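Local coordinates for protein glutamate racemase (Francisella tularensis subsp. tularensis, PDB 3OUT) that belongs to the Asp/Glu/hydantoin racemase family of two-domain alpha/beta proteins and holds D-glutamic acid in a pocket between its two domains, at residues G11-G16 / A59-F64; I36-I41 / V263-Y268; I41-Y46 / Q55-Q60; I83-V88 / V97-T102. All blocks are in the same frame, centred on the assembly; numbering follows the deposited sequence.

Contact 1 (G11-G16 / A59-F64). With DGL (D-glutamic acid), chain E.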
loop_
_atom_site.group_PDB
_atom_site.type_symbol
_atom_site.label_atom_id
_atom_site.label_comp_id
_atom_site.label_asym_id
_atom_site.label_seq_id
_atom_site.Cartn_x
_atom_site.Cartn_y
_atom_site.Cartn_z
ATOM N N GLY B 11 -22.126 5.135 0.880
ATOM C CA GLY B 11 -20.721 5.119 0.496
ATOM C C GLY B 11 -20.577 5.387 -0.984
ATOM O O GLY B 11 -21.142 4.652 -1.803
ATOM N N VAL B 12 -19.796 6.401 -1.330
ATOM C CA VAL B 12 -19.446 6.658 -2.680
ATOM C C VAL B 12 -17.984 6.227 -2.881
ATOM O O VAL B 12 -17.061 6.804 -2.288
ATOM C CB VAL B 12 -19.617 8.164 -3.091
ATOM C CG1 VAL B 12 -19.086 8.370 -4.517
ATOM C CG2 VAL B 12 -21.054 8.637 -2.903
ATOM N N PHE B 13 -17.827 5.185 -3.702
ATOM C CA PHE B 13 -16.588 4.417 -3.895
ATOM C C PHE B 13 -15.900 4.842 -5.193
ATOM O O PHE B 13 -16.409 4.571 -6.282
ATOM C CB PHE B 13 -17.026 2.951 -3.887
ATOM C CG PHE B 13 -15.903 1.896 -3.824
ATOM C CD1 PHE B 13 -14.655 2.080 -4.396
ATOM C CD2 PHE B 13 -16.157 0.678 -3.220
ATOM C CE1 PHE B 13 -13.719 1.066 -4.337
ATOM C CE2 PHE B 13 -15.238 -0.335 -3.189
ATOM C CZ PHE B 13 -14.006 -0.137 -3.698
ATOM N N ASP B 14 -14.760 5.535 -5.071
ATOM C CA ASP B 14 -14.061 6.067 -6.236
ATOM C C ASP B 14 -12.639 5.533 -6.241
ATOM O O ASP B 14 -12.085 5.117 -5.202
ATOM C CB ASP B 14 -14.037 7.606 -6.144
ATOM C CG ASP B 14 -13.720 8.311 -7.450
ATOM O OD1 ASP B 14 -13.678 7.667 -8.544
ATOM O OD2 ASP B 14 -13.505 9.571 -7.363
ATOM N N SER B 15 -12.037 5.608 -7.413
ATOM C CA SER B 15 -10.578 5.537 -7.527
ATOM C C SER B 15 -10.025 6.891 -7.036
ATOM O O SER B 15 -9.248 6.954 -6.073
ATOM C CB SER B 15 -10.179 5.210 -8.976
ATOM O OG SER B 15 -10.945 6.015 -9.872
ATOM N N GLY B 16 -10.468 7.971 -7.656
ATOM C CA GLY B 16 -10.216 9.288 -7.105
ATOM C C GLY B 16 -10.634 10.403 -8.039
ATOM O O GLY B 16 -10.554 10.272 -9.257
ATOM N N ALA B 59 -10.503 -4.161 -3.110
ATOM C CA ALA B 59 -10.852 -4.953 -1.919
ATOM C C ALA B 59 -10.557 -4.154 -0.639
ATOM O O ALA B 59 -11.325 -4.183 0.296
ATOM C CB ALA B 59 -10.167 -6.323 -1.916
ATOM N N GLN B 60 -9.475 -3.378 -0.620
ATOM C CA GLN B 60 -9.133 -2.603 0.544
ATOM C C GLN B 60 -10.170 -1.506 0.813
ATOM O O GLN B 60 -10.641 -1.365 1.943
ATOM C CB GLN B 60 -7.745 -1.967 0.370
ATOM C CG GLN B 60 -6.585 -2.979 0.230
ATOM C CD GLN B 60 -5.293 -2.244 0.181
ATOM O OE1 GLN B 60 -4.990 -1.607 -0.808
ATOM N NE2 GLN B 60 -4.521 -2.286 1.283
ATOM N N THR B 61 -10.538 -0.742 -0.225
ATOM C CA THR B 61 -11.524 0.345 -0.088
ATOM C C THR B 61 -12.867 -0.253 0.339
ATOM O O THR B 61 -13.543 0.300 1.172
ATOM C CB THR B 61 -11.678 1.145 -1.367
ATOM O OG1 THR B 61 -10.415 1.773 -1.640
ATOM C CG2 THR B 61 -12.766 2.228 -1.229
ATOM N N ALA B 62 -13.250 -1.369 -0.236
ATOM C CA ALA B 62 -14.506 -2.026 0.136
ATOM C C ALA B 62 -14.548 -2.351 1.600
ATOM O O ALA B 62 -15.544 -2.052 2.289
ATOM C CB ALA B 62 -14.767 -3.300 -0.715
ATOM N N LYS B 63 -13.455 -2.924 2.118
ATOM C CA LYS B 63 -13.405 -3.270 3.529
ATOM C C LYS B 63 -13.485 -2.011 4.391
ATOM O O LYS B 63 -14.142 -2.008 5.436
ATOM C CB LYS B 63 -12.167 -4.116 3.848
ATOM C CG LYS B 63 -12.243 -5.457 3.148
ATOM C CD LYS B 63 -10.924 -6.236 3.208
ATOM C CE LYS B 63 -10.986 -7.471 2.319
ATOM N NZ LYS B 63 -9.679 -8.295 2.378
ATOM N N PHE B 64 -12.788 -0.942 4.000
ATOM C CA PHE B 64 -12.856 0.295 4.746
ATOM C C PHE B 64 -14.296 0.785 4.814
ATOM O O PHE B 64 -14.773 1.179 5.874
ATOM C CB PHE B 64 -11.949 1.367 4.098
ATOM C CG PHE B 64 -11.967 2.680 4.811
ATOM C CD1 PHE B 64 -12.987 3.581 4.615
ATOM C CD2 PHE B 64 -10.966 2.996 5.715
ATOM C CE1 PHE B 64 -13.004 4.778 5.278
ATOM C CE2 PHE B 64 -10.986 4.204 6.395
ATOM C CZ PHE B 64 -12.009 5.102 6.155
HETATM N N DGL E . -10.193 8.094 -11.607
HETATM C CA DGL E . -9.809 7.512 -12.940
HETATM C C DGL E . -8.500 6.783 -12.840
HETATM O O DGL E . -8.079 6.443 -11.711
HETATM C CB DGL E . -10.818 6.512 -13.493
HETATM C CG DGL E . -12.267 7.016 -13.565
HETATM C CD DGL E . -13.210 6.130 -14.357
HETATM O OE1 DGL E . -12.753 5.181 -15.020
HETATM O OE2 DGL E . -14.436 6.435 -14.336
HETATM O OXT DGL E . -7.879 6.455 -13.881
HETATM O O HOH W 1 -10.508 2.853 -4.222
#
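F13 swings its ring out from the strand toward helix 51-67 because CG lies anti to its backbone N (chi1 -170°), and T61 presents CG2 to that ring with the methyl likewise anti to its own N, which leaves OG1 beside the backbone N. The contact is sheet-to-helix packing in a parallel alpha/beta domain: strand 10-14, an interior strand of the six-stranded sheet, is covered by the helix. T61 CG2 sits over one face of the F13 ring, displaced toward the rim, as a CH-pi contact 3.6 Å from the centroid and 18° off the ring normal. Another part of the ring's rim, F13 CE2, lies 3.9 Å from A62 CB; alanine is small enough to let the strand and helix approach. Threonine suits its place because its two branches do different work. While the methyl packs, T61 OG1 is 2.8 Å from a water that donates to D14 O, so a water joins the hydroxyl to the backbone carbonyl of D14. I80 and V88 of helix 78-92 also touch F13. D14 OD2 is bonded to Y37 OH and G19 N; the next residues, S15 and G16, line the ligand pocket, where the amino group of D-glutamic acid donates to S15, DGL N to S15 OG 2.8 Å.

Contact 2 (I36-I41 / V263-Y268)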
loop_
_atom_site.group_PDB
_atom_site.type_symbol
_atom_site.label_atom_id
_atom_site.label_comp_id
_atom_site.label_asym_id
_atom_site.label_seq_id
_atom_site.Cartn_x
_atom_site.Cartn_y
_atom_site.Cartn_z
ATOM N N ILE B 36 -20.393 9.259 2.702
ATOM C CA ILE B 36 -18.967 9.075 2.870
ATOM C C ILE B 36 -18.406 8.866 1.460
ATOM O O ILE B 36 -18.774 7.906 0.797
ATOM C CB ILE B 36 -18.629 7.828 3.710
ATOM C CG1 ILE B 36 -19.094 7.997 5.151
ATOM C CG2 ILE B 36 -17.117 7.531 3.618
ATOM C CD1 ILE B 36 -18.878 6.715 6.048
ATOM N N TYR B 37 -17.572 9.789 1.008
ATOM C CA TYR B 37 -16.828 9.643 -0.220
ATOM C C TYR B 37 -15.437 9.041 0.118
ATOM O O TYR B 37 -14.763 9.516 1.060
ATOM C CB TYR B 37 -16.627 11.002 -0.882
ATOM C CG TYR B 37 -15.631 10.967 -2.031
ATOM C CD1 TYR B 37 -16.031 10.629 -3.317
ATOM C CD2 TYR B 37 -14.290 11.298 -1.836
ATOM C CE1 TYR B 37 -15.128 10.543 -4.365
ATOM C CE2 TYR B 37 -13.375 11.213 -2.888
ATOM C CZ TYR B 37 -13.779 10.864 -4.136
ATOM O OH TYR B 37 -12.867 10.781 -5.192
ATOM N N PHE B 38 -15.028 8.039 -0.650
ATOM C CA PHE B 38 -13.666 7.498 -0.548
ATOM C C PHE B 38 -12.923 7.683 -1.830
ATOM O O PHE B 38 -13.372 7.207 -2.884
ATOM C CB PHE B 38 -13.638 6.013 -0.179
ATOM C CG PHE B 38 -12.283 5.552 0.331
ATOM C CD1 PHE B 38 -12.060 5.451 1.688
ATOM C CD2 PHE B 38 -11.236 5.329 -0.542
ATOM C CE1 PHE B 38 -10.802 5.120 2.174
ATOM C CE2 PHE B 38 -9.982 4.976 -0.067
ATOM C CZ PHE B 38 -9.782 4.879 1.310
ATOM N N GLY B 39 -11.766 8.312 -1.763
ATOM C CA GLY B 39 -10.900 8.388 -2.932
ATOM C C GLY B 39 -9.501 7.936 -2.568
ATOM O O GLY B 39 -8.890 8.466 -1.620
ATOM N N ASP B 40 -8.982 6.972 -3.323
ATOM C CA ASP B 40 -7.621 6.444 -3.146
ATOM C C ASP B 40 -6.622 7.326 -3.890
ATOM O O ASP B 40 -5.891 6.877 -4.784
ATOM C CB ASP B 40 -7.558 4.997 -3.637
ATOM C CG ASP B 40 -6.281 4.293 -3.300
ATOM O OD1 ASP B 40 -5.485 4.778 -2.455
ATOM O OD2 ASP B 40 -6.068 3.205 -3.915
ATOM N N ILE B 41 -6.579 8.584 -3.489
ATOM C CA ILE B 41 -5.732 9.620 -4.130
ATOM C C ILE B 41 -4.227 9.249 -4.161
ATOM O O ILE B 41 -3.500 9.658 -5.064
ATOM C CB ILE B 41 -5.978 11.025 -3.499
ATOM C CG1 ILE B 41 -7.474 11.357 -3.366
ATOM C CG2 ILE B 41 -5.313 12.121 -4.345
ATOM C CD1 ILE B 41 -8.328 11.160 -4.661
ATOM N N VAL B 263 -6.660 9.333 5.459
ATOM C CA VAL B 263 -6.754 7.994 6.008
ATOM C C VAL B 263 -5.759 7.069 5.314
ATOM O O VAL B 263 -5.108 7.421 4.315
ATOM C CB VAL B 263 -8.204 7.440 5.858
ATOM C CG1 VAL B 263 -9.244 8.404 6.540
ATOM C CG2 VAL B 263 -8.523 7.174 4.410
ATOM N N SER B 264 -5.607 5.883 5.904
ATOM C CA SER B 264 -4.736 4.850 5.400
ATOM C C SER B 264 -5.464 3.546 5.210
ATOM O O SER B 264 -6.345 3.164 6.021
ATOM C CB SER B 264 -3.599 4.635 6.400
ATOM O OG SER B 264 -2.691 3.669 5.911
ATOM N N LEU B 265 -5.092 2.863 4.129
ATOM C CA LEU B 265 -5.549 1.500 3.845
ATOM C C LEU B 265 -4.528 0.448 4.303
ATOM O O LEU B 265 -4.704 -0.728 3.987
ATOM C CB LEU B 265 -5.913 1.343 2.377
ATOM C CG LEU B 265 -7.150 2.148 1.943
ATOM C CD1 LEU B 265 -7.318 2.108 0.393
ATOM C CD2 LEU B 265 -8.414 1.685 2.660
ATOM N N ASP B 266 -3.504 0.848 5.060
ATOM C CA ASP B 266 -2.450 -0.101 5.475
ATOM C C ASP B 266 -3.003 -1.359 6.188
ATOM O O ASP B 266 -2.433 -2.446 6.047
ATOM C CB ASP B 266 -1.431 0.574 6.401
ATOM C CG ASP B 266 -0.530 1.568 5.699
ATOM O OD1 ASP B 266 -0.432 1.591 4.447
ATOM O OD2 ASP B 266 0.149 2.332 6.467
ATOM N N SER B 267 -4.059 -1.200 6.970
ATOM C CA SER B 267 -4.638 -2.323 7.734
ATOM C C SER B 267 -5.716 -3.081 7.019
ATOM O O SER B 267 -6.334 -3.943 7.634
ATOM C CB SER B 267 -5.201 -1.850 9.084
ATOM O OG SER B 267 -4.175 -1.239 9.836
ATOM N N TYR B 268 -5.935 -2.806 5.736
ATOM C CA TYR B 268 -7.074 -3.338 5.005
ATOM C C TYR B 268 -6.651 -4.254 3.879
ATOM O O TYR B 268 -5.472 -4.340 3.478
ATOM C CB TYR B 268 -7.982 -2.189 4.495
ATOM C CG TYR B 268 -8.741 -1.529 5.596
ATOM C CD1 TYR B 268 -9.970 -2.039 5.987
ATOM C CD2 TYR B 268 -8.230 -0.440 6.300
ATOM C CE1 TYR B 268 -10.679 -1.485 6.985
ATOM C CE2 TYR B 268 -8.965 0.134 7.350
ATOM C CZ TYR B 268 -10.183 -0.395 7.676
ATOM O OH TYR B 268 -10.935 0.119 8.703
ATOM O OXT TYR B 268 -7.518 -4.979 3.360
#
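Apolar contact dominates here: the outer end of the F38 ring meets two branched aliphatic side chains from the C-terminal loop. F38 CZ is 3.7 Å from L265 CD2, with L265 CD1 almost as near, so the leucine straddles that corner of the ring with both methyls, its side chain coming from the opposite direction. V263 CG2 adds a second touch, 3.8 Å from F38 CE1, reached obliquely. Branched valine and leucine suit this buried place because their methyls fit against the end of the ring. T61 and F64 of helix 51-67 pack around the same group.

The polar elements lie at the margin. D40 OD1 approaches L265 CD1 at 4.3 Å, but the carboxylate is held by others: OD2 by R43 NE and Y46 OH, OD1 by T239 OG1. Within the loop, D266 N donates to S264 OG at 3.1 Å, an ST turn, and a type I turn runs from L265 to Y268.

Strand 35-39 is thus joined to the chain's last residues by apolar packing of F38 with V263 and L265, while other residues satisfy the polar groups of D40.

Contact 3 (I41-Y46 / Q55-Q60); sequences IARIPY and QKFAAQ. With DGL (D-glutamic acid), chain E.
R43 reaches across from the loop after strand 35-39 to helix 51-67, the connection and helix of a beta-alpha unit in this parallel alpha/beta domain, and lies along the F57 ring. Its CB starts the contact 3.9 Å from F57 CE2. The chain then runs outward to CD, which makes a CH-pi contact over the ring face, and bends there (chi3 -65°), a turn that lays the guanidinium down on the ring. NE sits over the middle of the ring and is also paired with D40 OD2. CZ comes 3.3 Å from F57 CD1, and the two planes are only 14° apart, a parallel stack with cation-pi character. At the tip NH1 and NH2 both donate to one oxygen, Q60 OE1, each at 2.8 Å and nearly in the guanidinium plane; the NH1 bond uses a lone pair in the carbonyl plane, while NH2 approaches tilted from it. An arginine suits this place because its flat head offers a face to the phenyl and an edge to the amide together.

Y46 packs obliquely on F57, and its OH bonds to D40, the carboxylate that also takes R43 NE. A42 of the third subunit packs on F57 as well. At Y46 the loop lines the pocket, where Y46 N donates to DGL O of D-glutamic acid at 2.7 Å, with an angle of 161°.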
loop_
_atom_site.group_PDB
_atom_site.type_symbol
_atom_site.label_atom_id
_atom_site.label_comp_id
_atom_site.label_asym_id
_atom_site.label_seq_id
_atom_site.Cartn_x
_atom_site.Cartn_y
_atom_site.Cartn_z
ATOM N N ILE B 41 -6.579 8.584 -3.489
ATOM C CA ILE B 41 -5.732 9.620 -4.130
ATOM C C ILE B 41 -4.227 9.249 -4.161
ATOM O O ILE B 41 -3.500 9.658 -5.064
ATOM C CB ILE B 41 -5.978 11.025 -3.499
ATOM C CG1 ILE B 41 -7.474 11.357 -3.366
ATOM C CG2 ILE B 41 -5.313 12.121 -4.345
ATOM C CD1 ILE B 41 -8.328 11.160 -4.661
ATOM N N ALA B 42 -3.760 8.474 -3.183
ATOM C CA ALA B 42 -2.356 8.053 -3.137
ATOM C C ALA B 42 -1.945 7.201 -4.329
ATOM O O ALA B 42 -0.780 7.210 -4.706
ATOM C CB ALA B 42 -2.065 7.301 -1.836
ATOM N N ARG B 43 -2.884 6.454 -4.924
ATOM C CA ARG B 43 -2.518 5.434 -5.935
ATOM C C ARG B 43 -3.197 5.610 -7.284
ATOM O O ARG B 43 -2.983 4.789 -8.188
ATOM C CB ARG B 43 -2.761 4.025 -5.339
ATOM C CG ARG B 43 -2.121 3.841 -4.010
ATOM C CD ARG B 43 -2.235 2.412 -3.457
ATOM N NE ARG B 43 -3.615 2.020 -3.162
ATOM C CZ ARG B 43 -3.974 1.028 -2.380
ATOM N NH1 ARG B 43 -3.063 0.225 -1.812
ATOM N NH2 ARG B 43 -5.285 0.785 -2.231
ATOM N N ILE B 44 -3.985 6.672 -7.452
ATOM C CA ILE B 44 -4.501 7.040 -8.775
ATOM C C ILE B 44 -3.343 7.380 -9.743
ATOM O O ILE B 44 -2.266 7.851 -9.341
ATOM C CB ILE B 44 -5.546 8.178 -8.738
ATOM C CG1 ILE B 44 -5.000 9.469 -8.081
ATOM C CG2 ILE B 44 -6.856 7.676 -8.098
ATOM C CD1 ILE B 44 -6.021 10.660 -8.125
ATOM N N PRO B 45 -3.558 7.156 -11.039
ATOM C CA PRO B 45 -4.776 6.648 -11.659
ATOM C C PRO B 45 -4.890 5.137 -11.577
ATOM O O PRO B 45 -3.878 4.418 -11.560
ATOM C CB PRO B 45 -4.626 7.072 -13.117
ATOM C CG PRO B 45 -3.162 6.986 -13.330
ATOM C CD PRO B 45 -2.538 7.443 -12.045
ATOM N N TYR B 46 -6.115 4.628 -11.575
ATOM C CA TYR B 46 -6.337 3.205 -11.764
ATOM C C TYR B 46 -6.452 2.828 -13.241
ATOM O O TYR B 46 -6.289 1.672 -13.590
ATOM C CB TYR B 46 -7.631 2.790 -11.080
ATOM C CG TYR B 46 -7.627 2.651 -9.576
ATOM C CD1 TYR B 46 -6.797 3.414 -8.749
ATOM C CD2 TYR B 46 -8.570 1.833 -8.955
ATOM C CE1 TYR B 46 -6.886 3.319 -7.360
ATOM C CE2 TYR B 46 -8.651 1.726 -7.570
ATOM C CZ TYR B 46 -7.821 2.480 -6.775
ATOM O OH TYR B 46 -8.003 2.325 -5.423
ATOM N N GLN B 55 -8.058 -4.939 -8.624
ATOM C CA GLN B 55 -8.815 -5.761 -7.679
ATOM C C GLN B 55 -8.279 -5.702 -6.250
ATOM O O GLN B 55 -9.063 -5.653 -5.316
ATOM C CB GLN B 55 -8.928 -7.222 -8.130
ATOM C CG GLN B 55 -9.745 -7.374 -9.376
ATOM C CD GLN B 55 -10.125 -8.811 -9.707
ATOM O OE1 GLN B 55 -9.579 -9.772 -9.176
ATOM N NE2 GLN B 55 -11.156 -8.956 -10.536
ATOM N N LYS B 56 -6.953 -5.754 -6.085
ATOM C CA LYS B 56 -6.314 -5.645 -4.791
ATOM C C LYS B 56 -6.708 -4.337 -4.112
ATOM O O LYS B 56 -7.161 -4.344 -2.957
ATOM C CB LYS B 56 -4.781 -5.725 -4.942
ATOM C CG LYS B 56 -4.090 -5.622 -3.594
ATOM C CD LYS B 56 -2.574 -5.577 -3.741
ATOM C CE LYS B 56 -1.868 -5.529 -2.357
ATOM N NZ LYS B 56 -1.847 -6.901 -1.667
ATOM N N PHE B 57 -6.605 -3.216 -4.844
ATOM C CA PHE B 57 -6.903 -1.901 -4.293
ATOM C C PHE B 57 -8.370 -1.801 -3.917
ATOM O O PHE B 57 -8.744 -1.321 -2.804
ATOM C CB PHE B 57 -6.593 -0.824 -5.334
ATOM C CG PHE B 57 -5.145 -0.579 -5.598
ATOM C CD1 PHE B 57 -4.140 -1.149 -4.857
ATOM C CD2 PHE B 57 -4.825 0.285 -6.652
ATOM C CE1 PHE B 57 -2.820 -0.849 -5.146
ATOM C CE2 PHE B 57 -3.526 0.583 -6.946
ATOM C CZ PHE B 57 -2.541 0.013 -6.180
ATOM N N ALA B 58 -9.252 -2.292 -4.798
ATOM C CA ALA B 58 -10.710 -2.189 -4.549
ATOM C C ALA B 58 -11.143 -3.011 -3.345
ATOM O O ALA B 58 -12.036 -2.571 -2.610
ATOM C CB ALA B 58 -11.514 -2.658 -5.778
ATOM N N ALA B 59 -10.503 -4.161 -3.110
ATOM C CA ALA B 59 -10.852 -4.953 -1.919
ATOM C C ALA B 59 -10.557 -4.154 -0.639
ATOM O O ALA B 59 -11.325 -4.183 0.296
ATOM C CB ALA B 59 -10.167 -6.323 -1.916
ATOM N N GLN B 60 -9.475 -3.378 -0.620
ATOM C CA GLN B 60 -9.133 -2.603 0.544
ATOM C C GLN B 60 -10.170 -1.506 0.813
ATOM O O GLN B 60 -10.641 -1.365 1.943
ATOM C CB GLN B 60 -7.745 -1.967 0.370
ATOM C CG GLN B 60 -6.585 -2.979 0.230
ATOM C CD GLN B 60 -5.293 -2.244 0.181
ATOM O OE1 GLN B 60 -4.990 -1.607 -0.808
ATOM N NE2 GLN B 60 -4.521 -2.286 1.283
HETATM N N DGL E . -10.193 8.094 -11.607
HETATM C CA DGL E . -9.809 7.512 -12.940
HETATM C C DGL E . -8.500 6.783 -12.840
HETATM O O DGL E . -8.079 6.443 -11.711
HETATM C CB DGL E . -10.818 6.512 -13.493
HETATM C CG DGL E . -12.267 7.016 -13.565
HETATM C CD DGL E . -13.210 6.130 -14.357
HETATM O OE1 DGL E . -12.753 5.181 -15.020
HETATM O OE2 DGL E . -14.436 6.435 -14.336
HETATM O OXT DGL E . -7.879 6.455 -13.881
#

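Contact 4 (I83-V88 / V97-T102); sequences IAKDIV and VIDVIT
One face of the D99 carboxylate is covered by K85 CD, which lies over OD1 at 3.2 Å. T102 N reaches D99 OD2 at 2.9 Å from the opposite side of the plane, and T102 OG1 donates to OD1 on its syn side, 21° out of plane. A water bridges OD2 to the lysine: it accepts from K85 NZ at 2.7 Å and donates to D99 OD2. The direct charge pair, K85 NZ to D99 OD1 at 3.9 Å, is long, so the short polar contacts run through the water. The bend at chi3 (66°) turns the end of the lysine across the aspartate at about a right angle, with NZ toward the water; a lysine suits this partly exposed position because its aliphatic stem can pack while its tip meets polar groups. At the start of the strand, V88 CG1 and V97 CG2 meet loosely at 4.3 Å, methyl to methyl. D99 thus serves as N-cap of helix 100-106, a role for which a short acceptor is apt. The whole joins helix 78-92 to the edge strand that follows it, within the beta-alpha-beta crossover of strand 72-75, helix 78-92 and strand 97-99.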
loop_
_atom_site.group_PDB
_atom_site.type_symbol
_atom_site.label_atom_id
_atom_site.label_comp_id
_atom_site.label_asym_id
_atom_site.label_seq_id
_atom_site.Cartn_x
_atom_site.Cartn_y
_atom_site.Cartn_z
ATOM N N ILE B 83 -13.815 -3.907 -13.506
ATOM C CA ILE B 83 -12.814 -4.910 -13.149
ATOM C C ILE B 83 -13.017 -5.551 -11.793
ATOM O O ILE B 83 -12.638 -6.716 -11.625
ATOM C CB ILE B 83 -11.381 -4.306 -13.294
ATOM C CG1 ILE B 83 -11.092 -4.116 -14.784
ATOM C CG2 ILE B 83 -10.299 -5.124 -12.562
ATOM C CD1 ILE B 83 -10.014 -3.054 -15.124
ATOM N N ALA B 84 -13.626 -4.823 -10.850
ATOM C CA ALA B 84 -13.715 -5.244 -9.450
ATOM C C ALA B 84 -15.086 -5.237 -8.854
ATOM O O ALA B 84 -15.224 -5.398 -7.633
ATOM C CB ALA B 84 -12.733 -4.377 -8.569
ATOM N N LYS B 85 -16.146 -5.140 -9.678
ATOM C CA LYS B 85 -17.489 -5.101 -9.125
ATOM C C LYS B 85 -17.767 -6.321 -8.277
ATOM O O LYS B 85 -18.338 -6.201 -7.203
ATOM C CB LYS B 85 -18.541 -4.995 -10.239
ATOM C CG LYS B 85 -19.976 -4.794 -9.760
ATOM C CD LYS B 85 -20.925 -4.614 -10.947
ATOM C CE LYS B 85 -21.064 -5.843 -11.826
ATOM N NZ LYS B 85 -22.273 -5.720 -12.732
ATOM N N ASP B 86 -17.400 -7.514 -8.750
ATOM C CA ASP B 86 -17.710 -8.722 -8.005
ATOM C C ASP B 86 -16.926 -8.834 -6.699
ATOM O O ASP B 86 -17.480 -9.291 -5.706
ATOM C CB ASP B 86 -17.483 -9.961 -8.883
ATOM C CG ASP B 86 -18.552 -10.113 -9.979
ATOM O OD1 ASP B 86 -19.598 -9.408 -9.973
ATOM O OD2 ASP B 86 -18.332 -10.958 -10.865
ATOM N N ILE B 87 -15.656 -8.420 -6.720
ATOM C CA ILE B 87 -14.813 -8.336 -5.522
ATOM C C ILE B 87 -15.519 -7.469 -4.483
ATOM O O ILE B 87 -15.625 -7.836 -3.311
ATOM C CB ILE B 87 -13.433 -7.672 -5.870
ATOM C CG1 ILE B 87 -12.545 -8.616 -6.751
ATOM C CG2 ILE B 87 -12.684 -7.220 -4.604
ATOM C CD1 ILE B 87 -11.991 -9.763 -6.000
ATOM N N VAL B 88 -16.031 -6.317 -4.921
ATOM C CA VAL B 88 -16.701 -5.365 -3.997
ATOM C C VAL B 88 -18.022 -5.931 -3.458
ATOM O O VAL B 88 -18.284 -5.858 -2.263
ATOM C CB VAL B 88 -16.931 -3.968 -4.644
ATOM C CG1 VAL B 88 -17.729 -3.022 -3.692
ATOM C CG2 VAL B 88 -15.578 -3.332 -5.024
ATOM N N VAL B 97 -24.839 -2.815 -3.835
ATOM C CA VAL B 97 -23.844 -2.103 -4.615
ATOM C C VAL B 97 -24.435 -1.743 -5.967
ATOM O O VAL B 97 -24.868 -2.634 -6.735
ATOM C CB VAL B 97 -22.578 -2.978 -4.819
ATOM C CG1 VAL B 97 -21.557 -2.244 -5.658
ATOM C CG2 VAL B 97 -22.001 -3.410 -3.474
ATOM N N ILE B 98 -24.449 -0.448 -6.264
ATOM C CA ILE B 98 -24.871 0.095 -7.536
ATOM C C ILE B 98 -23.596 0.502 -8.258
ATOM O O ILE B 98 -22.671 0.973 -7.622
ATOM C CB ILE B 98 -25.734 1.364 -7.315
ATOM C CG1 ILE B 98 -27.055 1.065 -6.569
ATOM C CG2 ILE B 98 -25.978 2.103 -8.616
ATOM C CD1 ILE B 98 -27.940 0.144 -7.297
ATOM N N ASP B 99 -23.525 0.349 -9.568
ATOM C CA ASP B 99 -22.279 0.714 -10.312
ATOM C C ASP B 99 -22.589 1.502 -11.570
ATOM O O ASP B 99 -23.664 1.357 -12.165
ATOM C CB ASP B 99 -21.426 -0.498 -10.649
ATOM C CG ASP B 99 -22.007 -1.325 -11.738
ATOM O OD1 ASP B 99 -22.940 -2.122 -11.459
ATOM O OD2 ASP B 99 -21.588 -1.133 -12.891
ATOM N N VAL B 100 -21.650 2.347 -11.982
ATOM C CA VAL B 100 -21.881 3.256 -13.111
ATOM C C VAL B 100 -21.956 2.559 -14.463
ATOM O O VAL B 100 -22.591 3.091 -15.367
ATOM C CB VAL B 100 -20.840 4.401 -13.205
ATOM C CG1 VAL B 100 -21.106 5.449 -12.145
ATOM C CG2 VAL B 100 -19.320 3.897 -13.117
ATOM N N ILE B 101 -21.341 1.384 -14.640
ATOM C CA ILE B 101 -21.450 0.683 -15.907
ATOM C C ILE B 101 -22.870 0.151 -16.078
ATOM O O ILE B 101 -23.444 0.289 -17.160
ATOM C CB ILE B 101 -20.380 -0.409 -16.072
ATOM C CG1 ILE B 101 -18.988 0.234 -16.118
ATOM C CG2 ILE B 101 -20.631 -1.260 -17.328
ATOM C CD1 ILE B 101 -17.858 -0.739 -16.370
ATOM N N THR B 102 -23.439 -0.420 -15.016
ATOM C CA THR B 102 -24.874 -0.820 -15.070
ATOM C C THR B 102 -25.756 0.351 -15.466
ATOM O O THR B 102 -26.684 0.199 -16.278
ATOM C CB THR B 102 -25.316 -1.439 -13.715
ATOM O OG1 THR B 102 -24.500 -2.591 -13.450
ATOM C CG2 THR B 102 -26.790 -1.824 -13.723
HETATM O O HOH W 2 -21.504 -3.601 -14.268
#

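All four contacts belong to the six-stranded parallel domain, but at different depths. Contacts 1 and 2 are buried and mainly apolar, on the neighbouring strands 10-14 and 35-39, and T61 CG2 packs against F38 CD2 to join them. Contacts 3 and 4 are partly buried and rely more on charge: a stacked, hydrogen-bonded arginine in one, a water-bridged lysine and aspartate in the other. Helix 51-67 serves both contacts 1 and 3, whose loops also touch D-glutamic acid. Contact 4 lies at the edge strand and meets contact 1 through V88 and contact 3 through Q55 NE2 and I83 O, while contact 2 stands apart from it.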